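Local coordinates for protein stress response kinase A (Escherichia coli, PDB 1ZYL) that phosphorylates serine and threonine residues of proteins, itself included, with ATP, and probably helps the cell withstand stress linked to reactive oxygen species, at residues R131-G136 against T194-H199; L165-L170 against T298-W303. One frame throughout, in Å; residues are numbered along the deposited sequence.

Interaction 1: R131-G136 against T194-H199; sequences RMHQTG and TVLRLH
G136 O, the carbonyl oxygen at the end of helix 119-136, receives the amide of R197 in a bond of 3.0 Å (N-H...O angle 164°). The donor stands well above the carbonyl plane, 49° out of it. The backbones come close here, G136 CA 4.4 Å from R197 CA, consistent with the lack of a side chain at G136. R197 then wraps round this same oxygen. Bends at chi2 and chi3 turn the chain back, R197 CD lying 3.6 Å from G136 O, and bring G136 CA over one face of the guanidinium, toward its rim. The guanidinium is held beyond the two segments, NH1 by Q76 OE1 and NH2 by Q139 O, so the charged group is buried with partners for both terminal nitrogens.

The setting is the C-terminal lobe of a kinase-like fold, where a long helix packs beside the short strand 196-197 that runs into the catalytic loop, in which D201 is the inferred proton acceptor and N206 an inferred magnesium ligand. L196 points toward the helix, and L198 just after the strand brings the end of its side chain near; both meet H133. Set between its backbone N and carbonyl carbon (chi1 61°), L196 CG sends CD1 obliquely to the imidazole, 3.4 Å from H133 CG, while L198 CD2 approaches the far end of that ring, 3.7 Å from H133 NE2. Both ring nitrogens are bonded, ND1 with Y252 OH and NE2 with D229 OD1. D229 OD1 also takes the amide of H199, much as the buried aspartate of eukaryotic kinases holds the backbone of their catalytic loop, and H133 probably helps to position it. From the residue before H133, M132 SD lies 4.1 Å from H199 CB; the H199 side chain leads away from the helix, near those of D201 and N206.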
ATOM      1  N   ARG A 131      10.221  14.915   3.505  1.00 31.64           N
ATOM      2  CA  ARG A 131       9.542  15.729   4.493  1.00 33.08           C
ATOM      3  C   ARG A 131       8.455  14.880   5.147  1.00 32.54           C
ATOM      4  O   ARG A 131       8.096  15.103   6.306  1.00 34.14           O
ATOM      5  CB  ARG A 131       8.924  16.970   3.849  1.00 35.95           C
ATOM      6  CG  ARG A 131       8.267  17.898   4.874  1.00 40.97           C
ATOM      7  CD  ARG A 131       7.567  19.091   4.236  1.00 43.70           C
ATOM      8  NE  ARG A 131       8.504  20.047   3.655  1.00 47.34           N
ATOM      9  CZ  ARG A 131       8.137  21.169   3.044  1.00 49.80           C
ATOM     10  NH1 ARG A 131       9.053  21.987   2.546  1.00 52.02           N
ATOM     11  NH2 ARG A 131       6.852  21.472   2.924  1.00 51.91           N
ATOM     12  N   MET A 132       7.947  13.895   4.406  1.00 29.45           N
ATOM     13  CA  MET A 132       6.904  13.018   4.925  1.00 26.12           C
ATOM     14  C   MET A 132       7.474  12.191   6.052  1.00 25.83           C
ATOM     15  O   MET A 132       6.929  12.170   7.153  1.00 25.69           O
ATOM     16  CB  MET A 132       6.371  12.080   3.843  1.00 24.25           C
ATOM     17  CG  MET A 132       5.016  11.462   4.189  1.00 21.03           C
ATOM     18  SD  MET A 132       4.660   9.929   3.307  1.00 16.12           S
ATOM     19  CE  MET A 132       4.179  10.550   1.736  1.00 14.34           C
ATOM     20  N   HIS A 133       8.580  11.509   5.771  1.00 27.49           N
ATOM     21  CA  HIS A 133       9.239  10.675   6.774  1.00 28.55           C
ATOM     22  C   HIS A 133       9.767  11.503   7.930  1.00 29.19           C
ATOM     23  O   HIS A 133       9.986  10.975   9.024  1.00 27.62           O
ATOM     24  CB  HIS A 133      10.374   9.876   6.145  1.00 29.06           C
ATOM     25  CG  HIS A 133       9.902   8.816   5.205  1.00 27.82           C
ATOM     26  ND1 HIS A 133      10.729   7.830   4.719  1.00 28.24           N
ATOM     27  CD2 HIS A 133       8.682   8.584   4.667  1.00 28.40           C
ATOM     28  CE1 HIS A 133      10.040   7.034   3.922  1.00 29.99           C
ATOM     29  NE2 HIS A 133       8.794   7.470   3.874  1.00 30.05           N
ATOM     30  N   GLN A 134       9.972  12.798   7.677  1.00 28.98           N
ATOM     31  CA  GLN A 134      10.438  13.713   8.708  1.00 29.15           C
ATOM     32  C   GLN A 134       9.327  13.776   9.748  1.00 30.02           C
ATOM     33  O   GLN A 134       9.584  13.717  10.952  1.00 30.23           O
ATOM     34  CB  GLN A 134      10.668  15.098   8.122  1.00 30.57           C
ATOM     35  CG  GLN A 134      11.321  16.075   9.085  1.00 30.79           C
ATOM     36  CD  GLN A 134      11.456  17.468   8.501  1.00 29.88           C
ATOM     37  OE1 GLN A 134      12.188  18.298   9.027  1.00 30.10           O
ATOM     38  NE2 GLN A 134      10.741  17.733   7.416  1.00 29.60           N
ATOM     39  N   THR A 135       8.090  13.891   9.264  1.00 29.50           N
ATOM     40  CA  THR A 135       6.908  13.930  10.126  1.00 28.45           C
ATOM     41  C   THR A 135       6.727  12.537  10.690  1.00 28.55           C
ATOM     42  O   THR A 135       6.736  12.323  11.899  1.00 29.17           O
ATOM     43  CB  THR A 135       5.625  14.254   9.335  1.00 27.96           C
ATOM     44  OG1 THR A 135       5.764  15.520   8.676  1.00 31.55           O
ATOM     45  CG2 THR A 135       4.432  14.301  10.259  1.00 24.65           C
ATOM     46  N   GLY A 136       6.573  11.589   9.777  1.00 28.34           N
ATOM     47  CA  GLY A 136       6.375  10.208  10.156  1.00 28.27           C
ATOM     48  C   GLY A 136       7.299   9.698  11.237  1.00 28.22           C
ATOM     49  O   GLY A 136       6.960   8.740  11.927  1.00 28.35           O
ATOM     50  N   THR A 194      15.756   1.769  11.297  1.00 31.07           N
ATOM     51  CA  THR A 194      14.873   2.748  11.906  1.00 30.92           C
ATOM     52  C   THR A 194      13.446   2.532  11.419  1.00 30.15           C
ATOM     53  O   THR A 194      13.220   2.246  10.241  1.00 31.09           O
ATOM     54  CB  THR A 194      15.313   4.194  11.553  1.00 31.95           C
ATOM     55  OG1 THR A 194      16.638   4.430  12.054  1.00 32.40           O
ATOM     56  CG2 THR A 194      14.347   5.214  12.163  1.00 31.07           C
ATOM     57  N   VAL A 195      12.486   2.667  12.329  1.00 28.12           N
ATOM     58  CA  VAL A 195      11.085   2.480  11.986  1.00 25.47           C
ATOM     59  C   VAL A 195      10.350   3.803  12.116  1.00 26.35           C
ATOM     60  O   VAL A 195      10.630   4.589  13.026  1.00 28.09           O
ATOM     61  CB  VAL A 195      10.406   1.420  12.908  1.00 23.69           C
ATOM     62  CG1 VAL A 195      11.419   0.389  13.352  1.00 20.90           C
ATOM     63  CG2 VAL A 195       9.759   2.082  14.105  1.00 23.39           C
ATOM     64  N   LEU A 196       9.414   4.050  11.206  1.00 23.89           N
ATOM     65  CA  LEU A 196       8.634   5.278  11.238  1.00 23.19           C
ATOM     66  C   LEU A 196       7.330   5.079  10.488  1.00 22.20           C
ATOM     67  O   LEU A 196       7.148   4.075   9.809  1.00 22.03           O
ATOM     68  CB  LEU A 196       9.409   6.424  10.588  1.00 21.68           C
ATOM     69  CG  LEU A 196       9.734   6.134   9.123  1.00 20.76           C
ATOM     70  CD1 LEU A 196      10.032   7.422   8.352  1.00 17.16           C
ATOM     71  CD2 LEU A 196      10.894   5.159   9.078  1.00 19.22           C
ATOM     72  N   ARG A 197       6.429   6.045  10.620  1.00 20.88           N
ATOM     73  CA  ARG A 197       5.144   6.000   9.945  1.00 20.93           C
ATOM     74  C   ARG A 197       5.417   6.177   8.463  1.00 21.29           C
ATOM     75  O   ARG A 197       5.993   7.187   8.067  1.00 20.78           O
ATOM     76  CB  ARG A 197       4.238   7.129  10.447  1.00 21.29           C
ATOM     77  CG  ARG A 197       3.470   6.791  11.705  1.00 21.26           C
ATOM     78  CD  ARG A 197       3.573   7.890  12.755  1.00 22.96           C
ATOM     79  NE  ARG A 197       2.822   9.104  12.466  1.00 23.81           N
ATOM     80  CZ  ARG A 197       3.099  10.281  13.020  1.00 25.91           C
ATOM     81  NH1 ARG A 197       2.388  11.358  12.731  1.00 25.70           N
ATOM     82  NH2 ARG A 197       4.113  10.384  13.859  1.00 29.90           N
ATOM     83  N   LEU A 198       4.998   5.199   7.656  1.00 20.92           N
ATOM     84  CA  LEU A 198       5.208   5.218   6.208  1.00 18.90           C
ATOM     85  C   LEU A 198       3.921   5.372   5.435  1.00 19.52           C
ATOM     86  O   LEU A 198       2.833   5.183   5.974  1.00 19.02           O
ATOM     87  CB  LEU A 198       5.833   3.910   5.751  1.00 16.53           C
ATOM     88  CG  LEU A 198       7.136   3.495   6.407  1.00 18.33           C
ATOM     89  CD1 LEU A 198       7.403   2.027   6.111  1.00 13.87           C
ATOM     90  CD2 LEU A 198       8.255   4.408   5.904  1.00 17.46           C
ATOM     91  N   HIS A 199       4.053   5.711   4.157  1.00 21.43           N
ATOM     92  CA  HIS A 199       2.890   5.819   3.294  1.00 23.01           C
ATOM     93  C   HIS A 199       2.432   4.376   3.128  1.00 22.93           C
ATOM     94  O   HIS A 199       1.264   4.112   2.879  1.00 25.34           O
ATOM     95  CB  HIS A 199       3.258   6.387   1.928  1.00 24.67           C
ATOM     96  CG  HIS A 199       2.139   6.316   0.938  1.00 26.59           C
ATOM     97  ND1 HIS A 199       1.119   7.241   0.898  1.00 28.04           N
ATOM     98  CD2 HIS A 199       1.842   5.388  -0.002  1.00 27.03           C
ATOM     99  CE1 HIS A 199       0.242   6.885  -0.023  1.00 27.88           C
ATOM    100  NE2 HIS A 199       0.656   5.762  -0.582  1.00 26.59           N
TER

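Interaction 2: L165-L170 against T298-W303; sequences LIPSGL and TGEDYW
W303 turns its indole against I166, P167 and L170, and thereby fastens a loop to the first turn of helix 300-316. The loop links helices 149-161 and 171-188, so the contact belongs to the helical part of the aminoglycoside phosphotransferase-like fold, away from the annotated sites. No hydrogen bond crosses it.

The tryptophan can be followed outward. Its CB meets one branch of L170, CD2 at 3.6 Å. With CG placed anti to the carbonyl carbon (chi1 -69°), the indole points to the loop, and P167 comes obliquely to the pyrrole portion, its CD 3.4 Å from W303 CD1. W303 NE1 lies near L165 O, but the bond it makes is to L297 O, just before the segment, which helps to fix the rotation of the ring. At the tip, the six-membered ring receives I166 CG1 over one face in a CH-pi contact, 3.6 Å from its centroid and 10° off the normal. Y302 CD1 lies over the opposite face of the indole, toward its rim, and F174 of helix 171-188 meets it edge-to-face. With an alanine here instead of W303, I166 and P167 would probably lose the surface they pack on, a gap would open between loop and helix, and L297 O would be left without its N-H.

Beside the indole, further contacts extend the interface. P167 CG rests near two carbonyl oxygens, T298 O at 3.9 Å and G299 O at a similar range. L170, at the N-cap position of helix 171-188, divides its branches: while CD2 goes to the tryptophan, CD1 goes obliquely to E300, 3.8 Å from its CB. At the other end of the loop, L165 crosses T298 at about a right angle, CD1 lying 4.0 Å from T298 OG1.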
ATOM      1  N   LEU A 165      -8.235 -22.844  -2.818  1.00 36.93           N
ATOM      2  CA  LEU A 165      -8.159 -22.141  -4.091  1.00 35.79           C
ATOM      3  C   LEU A 165      -6.903 -22.453  -4.904  1.00 35.35           C
ATOM      4  O   LEU A 165      -6.768 -22.021  -6.047  1.00 35.96           O
ATOM      5  CB  LEU A 165      -8.259 -20.642  -3.832  1.00 36.28           C
ATOM      6  CG  LEU A 165      -8.965 -19.822  -4.901  1.00 36.22           C
ATOM      7  CD1 LEU A 165     -10.312 -20.447  -5.205  1.00 37.55           C
ATOM      8  CD2 LEU A 165      -9.140 -18.405  -4.412  1.00 35.64           C
ATOM      9  N   ILE A 166      -5.983 -23.199  -4.306  1.00 33.06           N
ATOM     10  CA  ILE A 166      -4.748 -23.587  -4.969  1.00 29.07           C
ATOM     11  C   ILE A 166      -4.954 -24.990  -5.528  1.00 27.61           C
ATOM     12  O   ILE A 166      -5.264 -25.909  -4.783  1.00 28.97           O
ATOM     13  CB  ILE A 166      -3.568 -23.633  -3.957  1.00 29.41           C
ATOM     14  CG1 ILE A 166      -3.268 -22.225  -3.415  1.00 28.99           C
ATOM     15  CG2 ILE A 166      -2.337 -24.237  -4.613  1.00 27.99           C
ATOM     16  CD1 ILE A 166      -2.302 -22.196  -2.225  1.00 23.06           C
ATOM     17  N   PRO A 167      -4.818 -25.170  -6.850  1.00 26.32           N
ATOM     18  CA  PRO A 167      -4.992 -26.496  -7.457  1.00 25.36           C
ATOM     19  C   PRO A 167      -4.273 -27.600  -6.675  1.00 25.50           C
ATOM     20  O   PRO A 167      -3.069 -27.514  -6.415  1.00 26.98           O
ATOM     21  CB  PRO A 167      -4.406 -26.307  -8.851  1.00 23.91           C
ATOM     22  CG  PRO A 167      -4.856 -24.930  -9.197  1.00 25.09           C
ATOM     23  CD  PRO A 167      -4.639 -24.141  -7.890  1.00 26.69           C
ATOM     24  N   SER A 168      -5.014 -28.634  -6.297  1.00 24.72           N
ATOM     25  CA  SER A 168      -4.442 -29.743  -5.539  1.00 26.45           C
ATOM     26  C   SER A 168      -3.283 -30.409  -6.280  1.00 28.10           C
ATOM     27  O   SER A 168      -3.307 -30.512  -7.510  1.00 28.30           O
ATOM     28  CB  SER A 168      -5.522 -30.785  -5.257  1.00 26.02           C
ATOM     29  OG  SER A 168      -6.082 -31.267  -6.474  1.00 23.49           O
ATOM     30  N   GLY A 169      -2.285 -30.885  -5.535  1.00 29.75           N
ATOM     31  CA  GLY A 169      -1.150 -31.531  -6.176  1.00 31.64           C
ATOM     32  C   GLY A 169      -0.570 -30.589  -7.215  1.00 32.10           C
ATOM     33  O   GLY A 169      -0.711 -30.766  -8.425  1.00 34.31           O
ATOM     34  N   LEU A 170       0.089 -29.569  -6.698  1.00 31.04           N
ATOM     35  CA  LEU A 170       0.705 -28.498  -7.456  1.00 27.74           C
ATOM     36  C   LEU A 170       0.891 -27.559  -6.267  1.00 28.83           C
ATOM     37  O   LEU A 170       1.764 -26.692  -6.241  1.00 29.45           O
ATOM     38  CB  LEU A 170      -0.285 -27.949  -8.482  1.00 23.88           C
ATOM     39  CG  LEU A 170      -0.116 -26.499  -8.937  1.00 25.04           C
ATOM     40  CD1 LEU A 170      -0.437 -26.363 -10.423  1.00 23.74           C
ATOM     41  CD2 LEU A 170      -1.025 -25.603  -8.099  1.00 20.46           C
ATOM     42  N   THR A 298      -7.815 -18.805 -10.249  1.00 32.79           N
ATOM     43  CA  THR A 298      -8.265 -20.183 -10.123  1.00 34.65           C
ATOM     44  C   THR A 298      -7.516 -21.245 -10.931  1.00 36.07           C
ATOM     45  O   THR A 298      -7.444 -22.395 -10.504  1.00 36.33           O
ATOM     46  CB  THR A 298      -9.780 -20.271 -10.432  1.00 35.10           C
ATOM     47  OG1 THR A 298     -10.491 -20.440  -9.202  1.00 34.07           O
ATOM     48  CG2 THR A 298     -10.098 -21.432 -11.377  1.00 33.90           C
ATOM     49  N   GLY A 299      -6.963 -20.874 -12.085  1.00 36.65           N
ATOM     50  CA  GLY A 299      -6.258 -21.843 -12.914  1.00 37.70           C
ATOM     51  C   GLY A 299      -4.878 -22.256 -12.431  1.00 38.77           C
ATOM     52  O   GLY A 299      -4.337 -21.658 -11.506  1.00 39.78           O
ATOM     53  N   GLU A 300      -4.302 -23.283 -13.058  1.00 39.06           N
ATOM     54  CA  GLU A 300      -2.970 -23.758 -12.684  1.00 37.81           C
ATOM     55  C   GLU A 300      -1.907 -22.817 -13.200  1.00 37.78           C
ATOM     56  O   GLU A 300      -1.014 -22.423 -12.457  1.00 39.27           O
ATOM     57  CB  GLU A 300      -2.660 -25.115 -13.287  1.00 36.40           C
ATOM     58  CG  GLU A 300      -3.715 -26.153 -13.159  1.00 35.48           C
ATOM     59  CD  GLU A 300      -3.267 -27.429 -13.818  1.00 36.22           C
ATOM     60  OE1 GLU A 300      -2.662 -28.276 -13.120  1.00 35.94           O
ATOM     61  OE2 GLU A 300      -3.495 -27.567 -15.044  1.00 34.04           O
ATOM     62  N   ASP A 301      -1.985 -22.491 -14.488  1.00 37.05           N
ATOM     63  CA  ASP A 301      -1.014 -21.597 -15.115  1.00 36.99           C
ATOM     64  C   ASP A 301      -0.548 -20.559 -14.113  1.00 34.28           C
ATOM     65  O   ASP A 301       0.646 -20.375 -13.895  1.00 32.81           O
ATOM     66  CB  ASP A 301      -1.624 -20.875 -16.325  1.00 40.17           C
ATOM     67  CG  ASP A 301      -1.892 -21.805 -17.497  1.00 43.70           C
ATOM     68  OD1 ASP A 301      -2.739 -22.712 -17.353  1.00 47.59           O
ATOM     69  OD2 ASP A 301      -1.261 -21.628 -18.563  1.00 43.54           O
ATOM     70  N   TYR A 302      -1.512 -19.898 -13.493  1.00 32.01           N
ATOM     71  CA  TYR A 302      -1.228 -18.869 -12.516  1.00 30.57           C
ATOM     72  C   TYR A 302      -0.425 -19.371 -11.323  1.00 29.28           C
ATOM     73  O   TYR A 302       0.527 -18.721 -10.904  1.00 29.27           O
ATOM     74  CB  TYR A 302      -2.536 -18.239 -12.048  1.00 31.35           C
ATOM     75  CG  TYR A 302      -2.357 -17.159 -11.020  1.00 31.36           C
ATOM     76  CD1 TYR A 302      -2.558 -17.420  -9.672  1.00 31.59           C
ATOM     77  CD2 TYR A 302      -1.947 -15.881 -11.395  1.00 32.10           C
ATOM     78  CE1 TYR A 302      -2.354 -16.433  -8.717  1.00 33.81           C
ATOM     79  CE2 TYR A 302      -1.737 -14.887 -10.451  1.00 32.55           C
ATOM     80  CZ  TYR A 302      -1.942 -15.170  -9.113  1.00 33.83           C
ATOM     81  OH  TYR A 302      -1.718 -14.197  -8.167  1.00 36.36           O
ATOM     82  N   TRP A 303      -0.798 -20.520 -10.770  1.00 28.63           N
ATOM     83  CA  TRP A 303      -0.066 -21.054  -9.624  1.00 27.65           C
ATOM     84  C   TRP A 303       1.256 -21.690 -10.000  1.00 26.25           C
ATOM     85  O   TRP A 303       2.080 -21.962  -9.138  1.00 25.98           O
ATOM     86  CB  TRP A 303      -0.925 -22.038  -8.823  1.00 27.41           C
ATOM     87  CG  TRP A 303      -2.031 -21.333  -8.141  1.00 30.05           C
ATOM     88  CD1 TRP A 303      -3.295 -21.155  -8.609  1.00 32.21           C
ATOM     89  CD2 TRP A 303      -1.940 -20.566  -6.936  1.00 33.06           C
ATOM     90  NE1 TRP A 303      -3.999 -20.318  -7.780  1.00 33.17           N
ATOM     91  CE2 TRP A 303      -3.191 -19.940  -6.744  1.00 32.86           C
ATOM     92  CE3 TRP A 303      -0.921 -20.341  -6.000  1.00 34.46           C
ATOM     93  CZ2 TRP A 303      -3.452 -19.104  -5.658  1.00 32.92           C
ATOM     94  CZ3 TRP A 303      -1.183 -19.507  -4.917  1.00 34.72           C
ATOM     95  CH2 TRP A 303      -2.440 -18.899  -4.758  1.00 34.31           C
TER

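How the interactions relate
From the N terminus, the chain passes the sheet-bearing lobe before reaching 131-136, the first segment of interaction 1. It then forms helix 149-161 and the loop 165-170, which begins interaction 2, and runs through helix 171-188 to 194-199, where interaction 1 closes a loop with 57 residues between its segments. Interaction 2 closes only at 298-303, after the catalytic loop and several more helices. The segments therefore alternate and the two closures cross. Their centres lie about 39 Å apart, on opposite sides of the chain's centre, and they do not touch. Interaction 1 joins helix 119-136 to the catalytic region; interaction 2 joins the loop between helices 149-161 and 171-188 to the start of helix 300-316.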